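Local coordinates for protein (S)-ureidoglycine--glyoxylate transaminase (Bacillus subtilis, PDB 3ISL) that catalyses the pyridoxal-phosphate-dependent transfer of an amino group from (S)-ureidoglycine to glyoxylate, giving oxalurate and glycine in purine catabolism, at residues Pro66-Ser71 with Ser246-Leu251; Gly74-Leu79 with Glu106-Asn111; Glu48-Leu53 with Asp256-Arg261; Val89-Tyr94 with Leu100-Ala105. One frame throughout, in Å; residues are numbered along the deposited sequence.

How the interactions relate
Reading from the N terminus, helix 40-56 and the strand after it both find partners some 175 to 200 residues later. Interaction 3 closes the widest loop, from 48-53 to 256-261, and interaction 1, from 66-71 to 246-251, falls within it. Interaction 2 (74-79 with 106-111) lies inside that span in turn, and interaction 4 (89-94 with 100-105) inside interaction 2, so the four nest without crossing. Pro66 packs on Trp258 where interactions 1 and 3 meet, while Phe249 and Leu251 rest on Ala77 between interactions 1 and 2. Interactions 2 and 4 share helix 96-107. Interactions 1 and 4 reach the same mixed sheet, at strands 63-68 and 88-93, with helices 71-82 and 96-107 packed on it.

Interaction 1 of 4, residues Pro66-Ser71 with Ser246-Leu251; sequences PIDGTS and SNYFDL. With PLP (pyridoxal-5'-phosphate), chain C.
A first torsion of -174° swings the Tyr248 phenol away from its own amide nitrogen and across to Asp68, whose backbone O accepts a 2.6 Å hydrogen bond from Tyr248 OH. The carbonyl oxygen lies at the edge of the phenol ring, near its plane, whereas the hydroxyl stands 40° out of the carbonyl plane. The same OH is hydrogen-bonded to the backbone N of Thr70 in the second subunit, tying this turn to the dimer interface. Ile67 CD1 meets Phe249 CE1 at 4.0 Å, and its CG2 branch touches Leu251 CD2 at 4.1 Å, the side chains crossing at about right angles. The type I turn from Asn247 to Asp250 is steadied by an ST motif in which Phe249 N donates to Ser246 OG at 2.9 Å. Beyond Gly69, Ser71 OG holds PLP O3P at 2.8 Å; Thr70 OG1 is modelled doubtfully close to O2P. The loop and helix start thus supply part of the class-V aminotransferase cofactor site, which Thr267 of the second subunit helps complete.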
loop_
_atom_site.group_PDB
_atom_site.type_symbol
_atom_site.label_atom_id
_atom_site.label_comp_id
_atom_site.label_asym_id
_atom_site.label_seq_id
_atom_site.Cartn_x
_atom_site.Cartn_y
_atom_site.Cartn_z
ATOM N N PRO A 66 -4.679 -0.321 -10.573
ATOM C CA PRO A 66 -3.804 0.235 -9.540
ATOM C C PRO A 66 -2.793 -0.798 -8.979
ATOM O O PRO A 66 -3.031 -1.969 -9.015
ATOM C CB PRO A 66 -4.781 0.613 -8.410
ATOM C CG PRO A 66 -5.913 -0.258 -8.598
ATOM C CD PRO A 66 -6.010 -0.660 -10.055
ATOM N N ILE A 67 -1.688 -0.335 -8.449
ATOM C CA ILE A 67 -0.867 -1.238 -7.664
ATOM C C ILE A 67 -0.947 -0.736 -6.204
ATOM O O ILE A 67 -1.251 0.453 -5.933
ATOM C CB ILE A 67 0.644 -1.373 -8.188
ATOM C CG1 ILE A 67 1.411 -0.113 -7.933
ATOM C CG2 ILE A 67 0.823 -1.784 -9.668
ATOM C CD1 ILE A 67 2.406 -0.325 -6.746
ATOM N N ASP A 68 -0.635 -1.618 -5.264
ATOM C CA ASP A 68 -0.950 -1.334 -3.878
ATOM C C ASP A 68 0.361 -0.803 -3.361
ATOM O O ASP A 68 1.339 -1.533 -3.259
ATOM C CB ASP A 68 -1.392 -2.632 -3.174
ATOM C CG ASP A 68 -2.768 -3.113 -3.618
ATOM O OD1 ASP A 68 -3.215 -4.193 -3.155
ATOM O OD2 ASP A 68 -3.379 -2.415 -4.478
ATOM N N GLY A 69 0.447 0.480 -3.093
ATOM C CA GLY A 69 1.730 1.030 -2.688
ATOM C C GLY A 69 1.475 2.478 -2.878
ATOM O O GLY A 69 0.506 2.846 -3.574
ATOM N N THR A 70 2.305 3.314 -2.278
ATOM C CA THR A 70 2.225 4.720 -2.625
ATOM C C THR A 70 2.589 4.932 -4.118
ATOM O O THR A 70 2.963 3.963 -4.864
ATOM C CB THR A 70 2.965 5.667 -1.565
ATOM O OG1 THR A 70 4.320 5.957 -1.952
ATOM C CG2 THR A 70 2.948 5.036 -0.179
ATOM N N SER A 71 2.434 6.179 -4.566
ATOM C CA SER A 71 2.654 6.505 -5.952
ATOM C C SER A 71 4.012 6.006 -6.437
ATOM O O SER A 71 4.152 5.501 -7.544
ATOM C CB SER A 71 2.606 7.996 -6.090
ATOM O OG SER A 71 1.518 8.486 -5.365
ATOM N N SER A 246 11.892 -7.139 -8.010
ATOM C CA SER A 246 10.787 -7.132 -7.052
ATOM C C SER A 246 9.677 -8.140 -7.452
ATOM O O SER A 246 9.069 -8.023 -8.531
ATOM C CB SER A 246 10.222 -5.709 -6.909
ATOM O OG SER A 246 9.165 -5.669 -5.974
ATOM N N ASN A 247 9.451 -9.143 -6.602
ATOM C CA ASN A 247 8.261 -9.979 -6.739
ATOM C C ASN A 247 6.951 -9.160 -6.618
ATOM O O ASN A 247 6.024 -9.323 -7.433
ATOM C CB ASN A 247 8.266 -11.124 -5.701
ATOM C CG ASN A 247 6.943 -11.906 -5.698
ATOM O OD1 ASN A 247 6.739 -12.810 -6.522
ATOM N ND2 ASN A 247 6.029 -11.540 -4.786
ATOM N N TYR A 248 6.884 -8.283 -5.597
ATOM C CA TYR A 248 5.676 -7.483 -5.323
ATOM C C TYR A 248 5.394 -6.477 -6.462
ATOM O O TYR A 248 4.230 -6.298 -6.860
ATOM C CB TYR A 248 5.804 -6.765 -3.973
ATOM C CG TYR A 248 4.579 -6.014 -3.492
ATOM C CD1 TYR A 248 3.537 -6.687 -2.818
ATOM C CD2 TYR A 248 4.462 -4.620 -3.711
ATOM C CE1 TYR A 248 2.438 -5.998 -2.339
ATOM C CE2 TYR A 248 3.368 -3.895 -3.244
ATOM C CZ TYR A 248 2.341 -4.580 -2.556
ATOM O OH TYR A 248 1.229 -3.863 -2.075
ATOM N N PHE A 249 6.448 -5.884 -7.028
ATOM C CA PHE A 249 6.315 -4.962 -8.190
ATOM C C PHE A 249 6.402 -5.638 -9.583
ATOM O O PHE A 249 6.644 -4.965 -10.591
ATOM C CB PHE A 249 7.328 -3.794 -8.057
ATOM C CG PHE A 249 7.156 -2.958 -6.790
ATOM C CD1 PHE A 249 5.873 -2.611 -6.316
ATOM C CD2 PHE A 249 8.272 -2.533 -6.075
ATOM C CE1 PHE A 249 5.708 -1.852 -5.141
ATOM C CE2 PHE A 249 8.128 -1.766 -4.896
ATOM C CZ PHE A 249 6.841 -1.448 -4.423
ATOM N N ASP A 250 6.211 -6.973 -9.637
ATOM C CA ASP A 250 6.296 -7.736 -10.904
ATOM C C ASP A 250 4.994 -7.553 -11.753
ATOM O O ASP A 250 4.000 -8.283 -11.548
ATOM C CB ASP A 250 6.603 -9.229 -10.619
ATOM C CG ASP A 250 6.887 -10.064 -11.921
ATOM O OD1 ASP A 250 7.409 -11.222 -11.785
ATOM O OD2 ASP A 250 6.609 -9.553 -13.061
ATOM N N LEU A 251 4.987 -6.575 -12.668
ATOM C CA LEU A 251 3.760 -6.257 -13.457
ATOM C C LEU A 251 3.243 -7.441 -14.282
ATOM O O LEU A 251 2.079 -7.492 -14.646
ATOM C CB LEU A 251 3.965 -5.016 -14.373
ATOM C CG LEU A 251 4.322 -3.708 -13.672
ATOM C CD1 LEU A 251 4.319 -2.565 -14.657
ATOM C CD2 LEU A 251 3.407 -3.366 -12.467
HETATM N N1 PLP C . 6.013 11.952 -7.789
HETATM C C2 PLP C . 5.559 13.353 -7.793
HETATM C C2A PLP C . 5.629 14.222 -8.900
HETATM C C3 PLP C . 5.012 13.954 -6.652
HETATM O O3 PLP C . 4.581 15.256 -6.658
HETATM C C4 PLP C . 4.843 13.269 -5.470
HETATM C C4A PLP C . 4.199 14.001 -4.229
HETATM C C5 PLP C . 5.246 11.940 -5.423
HETATM C C6 PLP C . 5.838 11.267 -6.538
HETATM C C5A PLP C . 5.096 11.256 -4.105
HETATM O O4P PLP C . 4.390 10.114 -4.242
HETATM P P PLP C . 4.144 9.407 -2.850
HETATM O O1P PLP C . 4.552 10.284 -1.673
HETATM O O2P PLP C . 4.994 7.998 -3.084
HETATM O O3P PLP C . 2.528 8.953 -2.758
#

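Interaction 2 of 4, residues Gly74-Leu79 with Glu106-Asn111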
loop_
_atom_site.group_PDB
_atom_site.type_symbol
_atom_site.label_atom_id
_atom_site.label_comp_id
_atom_site.label_asym_id
_atom_site.label_seq_id
_atom_site.Cartn_x
_atom_site.Cartn_y
_atom_site.Cartn_z
ATOM N N GLY A 74 4.324 2.582 -7.327
ATOM C CA GLY A 74 3.810 2.448 -8.672
ATOM C C GLY A 74 4.891 2.751 -9.693
ATOM O O GLY A 74 5.059 2.038 -10.670
ATOM N N ILE A 75 5.600 3.856 -9.476
ATOM C CA ILE A 75 6.682 4.243 -10.359
ATOM C C ILE A 75 7.785 3.171 -10.398
ATOM O O ILE A 75 8.261 2.798 -11.468
ATOM C CB ILE A 75 7.284 5.566 -9.914
ATOM C CG1 ILE A 75 6.226 6.705 -10.018
ATOM C CG2 ILE A 75 8.608 5.813 -10.722
ATOM C CD1 ILE A 75 6.749 8.097 -9.471
ATOM N N GLU A 76 8.182 2.681 -9.216
ATOM C CA GLU A 76 9.162 1.636 -9.102
ATOM C C GLU A 76 8.747 0.330 -9.815
ATOM O O GLU A 76 9.576 -0.276 -10.553
ATOM C CB GLU A 76 9.558 1.406 -7.617
ATOM C CG GLU A 76 10.680 0.325 -7.451
ATOM C CD GLU A 76 11.365 0.382 -6.099
ATOM O OE1 GLU A 76 12.076 -0.575 -5.751
ATOM O OE2 GLU A 76 11.223 1.393 -5.383
ATOM N N ALA A 77 7.485 -0.082 -9.654
ATOM C CA ALA A 77 7.018 -1.323 -10.300
ATOM C C ALA A 77 7.123 -1.188 -11.832
ATOM O O ALA A 77 7.605 -2.104 -12.500
ATOM C CB ALA A 77 5.600 -1.696 -9.876
ATOM N N VAL A 78 6.692 -0.046 -12.391
ATOM C CA VAL A 78 6.837 0.140 -13.825
ATOM C C VAL A 78 8.340 0.091 -14.168
ATOM O O VAL A 78 8.744 -0.718 -15.002
ATOM C CB VAL A 78 6.166 1.414 -14.349
ATOM C CG1 VAL A 78 6.524 1.625 -15.847
ATOM C CG2 VAL A 78 4.614 1.355 -14.175
ATOM N N LEU A 79 9.180 0.901 -13.516
ATOM C CA LEU A 79 10.597 0.937 -13.928
ATOM C C LEU A 79 11.322 -0.410 -13.698
ATOM O O LEU A 79 12.133 -0.827 -14.532
ATOM C CB LEU A 79 11.323 2.072 -13.236
ATOM C CG LEU A 79 10.886 3.472 -13.687
ATOM C CD1 LEU A 79 11.465 4.465 -12.763
ATOM C CD2 LEU A 79 11.362 3.688 -15.145
ATOM N N GLU A 106 18.739 3.514 -11.321
ATOM C CA GLU A 106 20.138 3.082 -11.025
ATOM C C GLU A 106 20.154 1.829 -10.191
ATOM O O GLU A 106 20.890 0.892 -10.473
ATOM C CB GLU A 106 20.915 4.164 -10.288
ATOM C CG GLU A 106 22.014 4.690 -11.141
ATOM C CD GLU A 106 22.404 6.112 -10.820
ATOM O OE1 GLU A 106 22.091 6.588 -9.693
ATOM O OE2 GLU A 106 23.034 6.735 -11.726
ATOM N N ARG A 107 19.295 1.834 -9.170
ATOM C CA ARG A 107 19.105 0.693 -8.313
ATOM C C ARG A 107 18.720 -0.564 -9.098
ATOM O O ARG A 107 19.125 -1.652 -8.712
ATOM C CB ARG A 107 18.122 1.018 -7.161
ATOM C CG ARG A 107 18.702 2.099 -6.176
ATOM C CD ARG A 107 18.139 1.936 -4.742
ATOM N NE ARG A 107 18.397 3.089 -3.856
ATOM C CZ ARG A 107 18.217 3.108 -2.519
ATOM N NH1 ARG A 107 17.826 2.024 -1.832
ATOM N NH2 ARG A 107 18.466 4.221 -1.844
ATOM N N TYR A 108 17.993 -0.426 -10.208
ATOM C CA TYR A 108 17.714 -1.618 -11.051
ATOM C C TYR A 108 18.802 -1.931 -12.095
ATOM O O TYR A 108 18.633 -2.781 -12.962
ATOM C CB TYR A 108 16.283 -1.608 -11.630
ATOM C CG TYR A 108 15.286 -1.870 -10.520
ATOM C CD1 TYR A 108 15.049 -3.189 -10.077
ATOM C CD2 TYR A 108 14.669 -0.819 -9.838
ATOM C CE1 TYR A 108 14.210 -3.458 -9.003
ATOM C CE2 TYR A 108 13.803 -1.070 -8.784
ATOM C CZ TYR A 108 13.595 -2.440 -8.362
ATOM O OH TYR A 108 12.743 -2.771 -7.342
ATOM N N GLY A 109 19.930 -1.246 -11.997
ATOM C CA GLY A 109 21.084 -1.596 -12.863
ATOM C C GLY A 109 21.164 -0.837 -14.199
ATOM O O GLY A 109 22.022 -1.133 -15.035
ATOM N N ALA A 110 20.286 0.142 -14.389
ATOM C CA ALA A 110 20.318 0.980 -15.598
ATOM C C ALA A 110 21.564 1.843 -15.655
ATOM O O ALA A 110 22.035 2.311 -14.632
ATOM C CB ALA A 110 19.087 1.885 -15.658
ATOM N N ASN A 111 22.089 2.057 -16.857
ATOM C CA ASN A 111 23.002 3.153 -17.093
ATOM C C ASN A 111 22.153 4.432 -17.277
ATOM O O ASN A 111 21.520 4.608 -18.300
ATOM C CB ASN A 111 23.861 2.820 -18.324
ATOM C CG ASN A 111 24.864 3.924 -18.702
ATOM O OD1 ASN A 111 25.461 3.858 -19.787
ATOM N ND2 ASN A 111 25.081 4.916 -17.819
#
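The ring of Tyr108 meets the carboxylate of Glu76 at its edge, near the ring plane, with the two planes 68° apart. Tyr108 OH donates to Glu76 OE1 at 2.8 Å, and OE1 receives it on its anti lone pair, the one facing away from OE2. Glu76 CG lies 3.7 Å from Tyr108 CE2, which brings the aliphatic part of the acid against the rim of the phenol. The glutamate leaves its helix with CG anti to the backbone N (chi1 -177°) and stays extended. Its carboxylate is buried but well supplied with donors: besides Tyr108, OE1 accepts from Ser246 OG and OE2 from Tyr248 N, both of the second subunit. Tyr108 follows helix 96-107, which ends in a Schellman motif: Gly109, with positive phi, is the C-prime residue, Gly109 N bonds to Glu106 O and Ala110 N to Ala105 O. The contact bridges helix 71-82 and the end of helix 96-107, with Ile104 packed against Glu76 and Leu79, and Asn111 leading on into strand 111-116.

Interaction 3 of 4, residues Glu48-Leu53 with Asp256-Arg261; sequences ETMEML and DYWSER
Met50 sits within helix 40-56, and opposite it Trp258 is the first residue to depart from helical geometry after helix 251-257; their CA atoms, 8.8 Å apart, are the nearest pair between the two segments. The backbone angles of Trp258 (phi -103°, psi 43°) leave the helical range, and the chain runs on through the extended Ser259. Both side chains set out toward the facing segment. Met50 continues in an extended line beyond CG, and its thioether passes beside the indole. The sulfur atom SD is 5.3 Å from the centroid of the six-membered ring, 69° off the normal, an oblique Met-aromatic contact. Met50 CG adds a carbon contact to Trp258 CE3 at 3.7 Å, on the benzo side of the indole. Met50 CE is modelled too close to the indole and to Trp258 O, so its placement is doubtful. Elsewhere the indole stacks with Tyr65 and touches Pro66, both of strand 63-68, and Met50 also rests on Tyr65. What joins helix 40-56 to the end of helix 251-257 is thus apolar and sulfur-aromatic packing between two buried side chains, with no hydrogen bond between the two segments.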
loop_
_atom_site.group_PDB
_atom_site.type_symbol
_atom_site.label_atom_id
_atom_site.label_comp_id
_atom_site.label_asym_id
_atom_site.label_seq_id
_atom_site.Cartn_x
_atom_site.Cartn_y
_atom_site.Cartn_z
ATOM N N GLU A 48 -14.656 -2.466 -13.327
ATOM C CA GLU A 48 -15.137 -1.117 -13.586
ATOM C C GLU A 48 -14.074 -0.078 -13.252
ATOM O O GLU A 48 -13.987 1.003 -13.873
ATOM C CB GLU A 48 -16.330 -0.871 -12.676
ATOM C CG GLU A 48 -17.092 0.381 -13.019
ATOM C CD GLU A 48 -18.475 0.324 -12.403
ATOM O OE1 GLU A 48 -18.637 -0.478 -11.418
ATOM O OE2 GLU A 48 -19.366 1.050 -12.949
ATOM N N THR A 49 -13.263 -0.383 -12.256
ATOM C CA THR A 49 -12.202 0.590 -11.912
ATOM C C THR A 49 -11.221 0.715 -13.102
ATOM O O THR A 49 -10.789 1.830 -13.419
ATOM C CB THR A 49 -11.441 0.242 -10.631
ATOM O OG1 THR A 49 -12.357 0.316 -9.518
ATOM C CG2 THR A 49 -10.282 1.299 -10.394
ATOM N N MET A 50 -10.864 -0.412 -13.729
ATOM C CA MET A 50 -9.960 -0.415 -14.876
ATOM C C MET A 50 -10.560 0.378 -16.062
ATOM O O MET A 50 -9.860 1.195 -16.655
ATOM C CB MET A 50 -9.549 -1.849 -15.306
ATOM C CG MET A 50 -8.820 -2.804 -14.258
ATOM S SD MET A 50 -8.507 -4.291 -15.189
ATOM C CE MET A 50 -8.335 -5.611 -14.002
ATOM N N GLU A 51 -11.854 0.212 -16.388
ATOM C CA GLU A 51 -12.485 1.049 -17.404
ATOM C C GLU A 51 -12.392 2.540 -17.070
ATOM O O GLU A 51 -12.272 3.369 -17.929
ATOM C CB GLU A 51 -13.986 0.704 -17.601
ATOM C CG GLU A 51 -14.266 -0.658 -18.333
ATOM C CD GLU A 51 -13.983 -0.657 -19.906
ATOM O OE1 GLU A 51 -13.196 0.204 -20.495
ATOM O OE2 GLU A 51 -14.587 -1.566 -20.563
ATOM N N MET A 52 -12.603 2.889 -15.820
ATOM C CA MET A 52 -12.626 4.297 -15.438
ATOM C C MET A 52 -11.213 4.869 -15.517
ATOM O O MET A 52 -11.017 6.048 -15.870
ATOM C CB MET A 52 -13.220 4.471 -14.008
ATOM C CG MET A 52 -14.769 4.423 -14.025
ATOM S SD MET A 52 -15.529 4.916 -12.421
ATOM C CE MET A 52 -14.775 3.813 -11.250
ATOM N N LEU A 53 -10.225 4.039 -15.166
ATOM C CA LEU A 53 -8.814 4.475 -15.272
ATOM C C LEU A 53 -8.431 4.695 -16.745
ATOM O O LEU A 53 -7.704 5.621 -17.052
ATOM C CB LEU A 53 -7.812 3.507 -14.619
ATOM C CG LEU A 53 -7.986 3.413 -13.091
ATOM C CD1 LEU A 53 -6.951 2.415 -12.552
ATOM C CD2 LEU A 53 -7.816 4.783 -12.419
ATOM N N ASP A 256 -1.747 -10.836 -14.600
ATOM C CA ASP A 256 -2.536 -12.076 -14.449
ATOM C C ASP A 256 -3.491 -11.944 -13.228
ATOM O O ASP A 256 -4.577 -12.554 -13.199
ATOM C CB ASP A 256 -1.620 -13.322 -14.339
ATOM C CG ASP A 256 -1.141 -13.887 -15.738
ATOM O OD1 ASP A 256 -1.455 -13.358 -16.845
ATOM O OD2 ASP A 256 -0.415 -14.893 -15.713
ATOM N N TYR A 257 -3.072 -11.138 -12.237
ATOM C CA TYR A 257 -3.932 -10.691 -11.118
ATOM C C TYR A 257 -5.167 -9.895 -11.596
ATOM O O TYR A 257 -6.303 -10.135 -11.140
ATOM C CB TYR A 257 -3.152 -9.866 -10.052
ATOM C CG TYR A 257 -3.932 -9.779 -8.760
ATOM C CD1 TYR A 257 -3.842 -10.795 -7.830
ATOM C CD2 TYR A 257 -4.801 -8.686 -8.479
ATOM C CE1 TYR A 257 -4.590 -10.780 -6.651
ATOM C CE2 TYR A 257 -5.548 -8.642 -7.285
ATOM C CZ TYR A 257 -5.438 -9.715 -6.386
ATOM O OH TYR A 257 -6.123 -9.760 -5.217
ATOM N N TRP A 258 -4.932 -8.943 -12.503
ATOM C CA TRP A 258 -5.950 -7.976 -12.913
ATOM C C TRP A 258 -6.524 -8.395 -14.303
ATOM O O TRP A 258 -6.663 -7.563 -15.207
ATOM C CB TRP A 258 -5.351 -6.545 -12.960
ATOM C CG TRP A 258 -5.268 -5.813 -11.623
ATOM C CD1 TRP A 258 -4.168 -5.746 -10.781
ATOM C CD2 TRP A 258 -6.308 -5.017 -10.981
ATOM N NE1 TRP A 258 -4.471 -4.979 -9.657
ATOM C CE2 TRP A 258 -5.768 -4.519 -9.761
ATOM C CE3 TRP A 258 -7.646 -4.676 -11.317
ATOM C CZ2 TRP A 258 -6.533 -3.724 -8.874
ATOM C CZ3 TRP A 258 -8.415 -3.879 -10.400
ATOM C CH2 TRP A 258 -7.851 -3.413 -9.233
ATOM N N SER A 259 -6.782 -9.696 -14.477
ATOM C CA SER A 259 -7.538 -10.230 -15.634
ATOM C C SER A 259 -8.112 -11.633 -15.323
ATOM O O SER A 259 -8.015 -12.102 -14.180
ATOM C CB SER A 259 -6.737 -10.173 -16.960
ATOM O OG SER A 259 -5.511 -10.875 -16.856
ATOM N N GLU A 260 -8.712 -12.263 -16.335
ATOM C CA GLU A 260 -9.486 -13.522 -16.231
ATOM C C GLU A 260 -8.927 -14.612 -15.296
ATOM O O GLU A 260 -9.701 -15.272 -14.575
ATOM C CB GLU A 260 -9.716 -14.137 -17.633
ATOM C CG GLU A 260 -10.805 -13.453 -18.488
ATOM C CD GLU A 260 -10.383 -12.123 -19.169
ATOM O OE1 GLU A 260 -9.349 -11.475 -18.809
ATOM O OE2 GLU A 260 -11.137 -11.728 -20.089
ATOM N N ARG A 261 -7.604 -14.805 -15.307
ATOM C CA ARG A 261 -7.017 -15.952 -14.599
ATOM C C ARG A 261 -6.928 -15.836 -13.052
ATOM O O ARG A 261 -6.776 -16.861 -12.353
ATOM C CB ARG A 261 -5.748 -16.479 -15.318
ATOM C CG ARG A 261 -6.162 -17.370 -16.563
ATOM C CD ARG A 261 -5.024 -17.861 -17.467
ATOM N NE ARG A 261 -4.153 -18.845 -16.812
ATOM C CZ ARG A 261 -3.646 -19.940 -17.385
ATOM N NH1 ARG A 261 -3.942 -20.267 -18.652
ATOM N NH2 ARG A 261 -2.847 -20.733 -16.673
#

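Interaction 4 of 4, residues Val89-Tyr94 with Leu100-Ala105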
loop_
_atom_site.group_PDB
_atom_site.type_symbol
_atom_site.label_atom_id
_atom_site.label_comp_id
_atom_site.label_asym_id
_atom_site.label_seq_id
_atom_site.Cartn_x
_atom_site.Cartn_y
_atom_site.Cartn_z
ATOM N N VAL A 89 18.890 4.682 -19.940
ATOM C CA VAL A 89 17.693 5.368 -19.492
ATOM C C VAL A 89 18.006 6.860 -19.409
ATOM O O VAL A 89 18.885 7.287 -18.663
ATOM C CB VAL A 89 17.217 4.827 -18.093
ATOM C CG1 VAL A 89 15.989 5.632 -17.560
ATOM C CG2 VAL A 89 16.927 3.261 -18.111
ATOM N N LEU A 90 17.260 7.641 -20.182
ATOM C CA LEU A 90 17.439 9.082 -20.248
ATOM C C LEU A 90 16.419 9.716 -19.281
ATOM O O LEU A 90 15.235 9.500 -19.414
ATOM C CB LEU A 90 17.086 9.593 -21.638
ATOM C CG LEU A 90 17.762 10.847 -22.219
ATOM C CD1 LEU A 90 16.816 11.665 -23.102
ATOM C CD2 LEU A 90 18.684 11.728 -21.346
ATOM N N ILE A 91 16.883 10.551 -18.380
ATOM C CA ILE A 91 15.976 11.174 -17.435
ATOM C C ILE A 91 16.253 12.673 -17.438
ATOM O O ILE A 91 17.252 13.116 -16.891
ATOM C CB ILE A 91 16.164 10.599 -16.028
ATOM C CG1 ILE A 91 16.173 9.058 -16.096
ATOM C CG2 ILE A 91 15.036 11.120 -15.072
ATOM C CD1 ILE A 91 16.401 8.321 -14.752
ATOM N N PRO A 92 15.363 13.450 -18.040
ATOM C CA PRO A 92 15.555 14.891 -17.937
ATOM C C PRO A 92 14.943 15.341 -16.618
ATOM O O PRO A 92 13.766 15.164 -16.414
ATOM C CB PRO A 92 14.765 15.472 -19.147
ATOM C CG PRO A 92 14.285 14.302 -19.956
ATOM C CD PRO A 92 14.253 13.101 -18.937
ATOM N N ILE A 93 15.750 15.976 -15.776
ATOM C CA ILE A 93 15.410 16.341 -14.417
ATOM C C ILE A 93 15.288 17.847 -14.224
ATOM O O ILE A 93 16.224 18.598 -14.499
ATOM C CB ILE A 93 16.496 15.816 -13.509
ATOM C CG1 ILE A 93 16.471 14.270 -13.511
ATOM C CG2 ILE A 93 16.327 16.345 -12.040
ATOM C CD1 ILE A 93 17.864 13.722 -13.069
ATOM N N TYR A 94 14.117 18.308 -13.788
ATOM C CA TYR A 94 13.963 19.762 -13.551
ATOM C C TYR A 94 13.422 20.034 -12.130
ATOM O O TYR A 94 13.070 21.171 -11.763
ATOM C CB TYR A 94 13.104 20.405 -14.648
ATOM C CG TYR A 94 11.721 19.810 -14.790
ATOM C CD1 TYR A 94 11.508 18.601 -15.483
ATOM C CD2 TYR A 94 10.628 20.423 -14.178
ATOM C CE1 TYR A 94 10.250 18.083 -15.575
ATOM C CE2 TYR A 94 9.376 19.916 -14.266
ATOM C CZ TYR A 94 9.173 18.771 -14.964
ATOM O OH TYR A 94 7.898 18.292 -14.974
ATOM N N LEU A 100 14.269 11.106 -7.916
ATOM C CA LEU A 100 13.755 9.820 -7.520
ATOM C C LEU A 100 13.739 8.837 -8.701
ATOM O O LEU A 100 14.035 7.666 -8.545
ATOM C CB LEU A 100 12.319 9.987 -6.999
ATOM C CG LEU A 100 11.456 8.832 -6.540
ATOM C CD1 LEU A 100 12.055 8.118 -5.321
ATOM C CD2 LEU A 100 9.980 9.431 -6.246
ATOM N N LEU A 101 13.367 9.309 -9.889
ATOM C CA LEU A 101 13.400 8.429 -11.041
ATOM C C LEU A 101 14.827 7.904 -11.250
ATOM O O LEU A 101 14.988 6.739 -11.592
ATOM C CB LEU A 101 12.975 9.177 -12.319
ATOM C CG LEU A 101 11.537 9.682 -12.405
ATOM C CD1 LEU A 101 11.384 10.302 -13.802
ATOM C CD2 LEU A 101 10.496 8.576 -12.130
ATOM N N THR A 102 15.854 8.760 -11.069
ATOM C CA THR A 102 17.210 8.302 -11.347
ATOM C C THR A 102 17.663 7.279 -10.288
ATOM O O THR A 102 18.310 6.266 -10.600
ATOM C CB THR A 102 18.271 9.446 -11.565
ATOM O OG1 THR A 102 18.664 10.025 -10.320
ATOM C CG2 THR A 102 17.781 10.531 -12.489
ATOM N N GLU A 103 17.302 7.540 -9.043
ATOM C CA GLU A 103 17.530 6.579 -7.953
ATOM C C GLU A 103 17.014 5.171 -8.249
ATOM O O GLU A 103 17.744 4.189 -8.141
ATOM C CB GLU A 103 16.801 7.097 -6.730
ATOM C CG GLU A 103 17.581 7.990 -5.902
ATOM C CD GLU A 103 18.424 7.174 -5.014
ATOM O OE1 GLU A 103 17.917 6.066 -4.710
ATOM O OE2 GLU A 103 19.557 7.596 -4.662
ATOM N N ILE A 104 15.734 5.100 -8.588
ATOM C CA ILE A 104 15.063 3.853 -8.915
ATOM C C ILE A 104 15.739 3.157 -10.103
ATOM O O ILE A 104 16.084 1.963 -10.031
ATOM C CB ILE A 104 13.546 4.112 -9.185
ATOM C CG1 ILE A 104 12.814 4.439 -7.873
ATOM C CG2 ILE A 104 12.932 2.893 -9.777
ATOM C CD1 ILE A 104 11.556 5.269 -8.031
ATOM N N ALA A 105 15.931 3.889 -11.212
ATOM C CA ALA A 105 16.552 3.304 -12.383
ATOM C C ALA A 105 17.947 2.758 -12.078
ATOM O O ALA A 105 18.311 1.662 -12.542
ATOM C CB ALA A 105 16.612 4.333 -13.577
#
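Val89 opens the contact from strand 88-93, its CG1 lying 4.2 Å from Ala105 CB on helix 96-107. Two residues on, Ile91 provides the main apolar surface. Its CG1 branch, anti to the carbonyl carbon (chi1 -48°), carries CD1 out to the helix, where it presses on Thr102 CG2 at 3.5 Å and reaches Ala105 CB at 4.2 Å. The other branch, CG2, touches Leu101 CB at 3.9 Å, and both branches lie against Thr102. Ile93 follows, its side chain crossing that of Thr102 at about a right angle, and its CD1 comes to 3.2 Å from Thr102 CG2, tighter than usual van der Waals contact. The axes of 89-93 and 100-105 run nearly antiparallel, at 160°, 9.2 Å apart. Together they form the first two elements of a beta-alpha-beta unit completed by strand 111-116, whose Val112 also packs on Ile91, Thr102 and Ala105. Thr102 presents its methyl to the strand while OG1 is hydrogen-bonded to Tyr99 O within its own helix. That pairing is consistent with its place in a mainly apolar interface, in which Ile91 CD1 also touches the helix backbone and no hydrogen bond joins strand and helix.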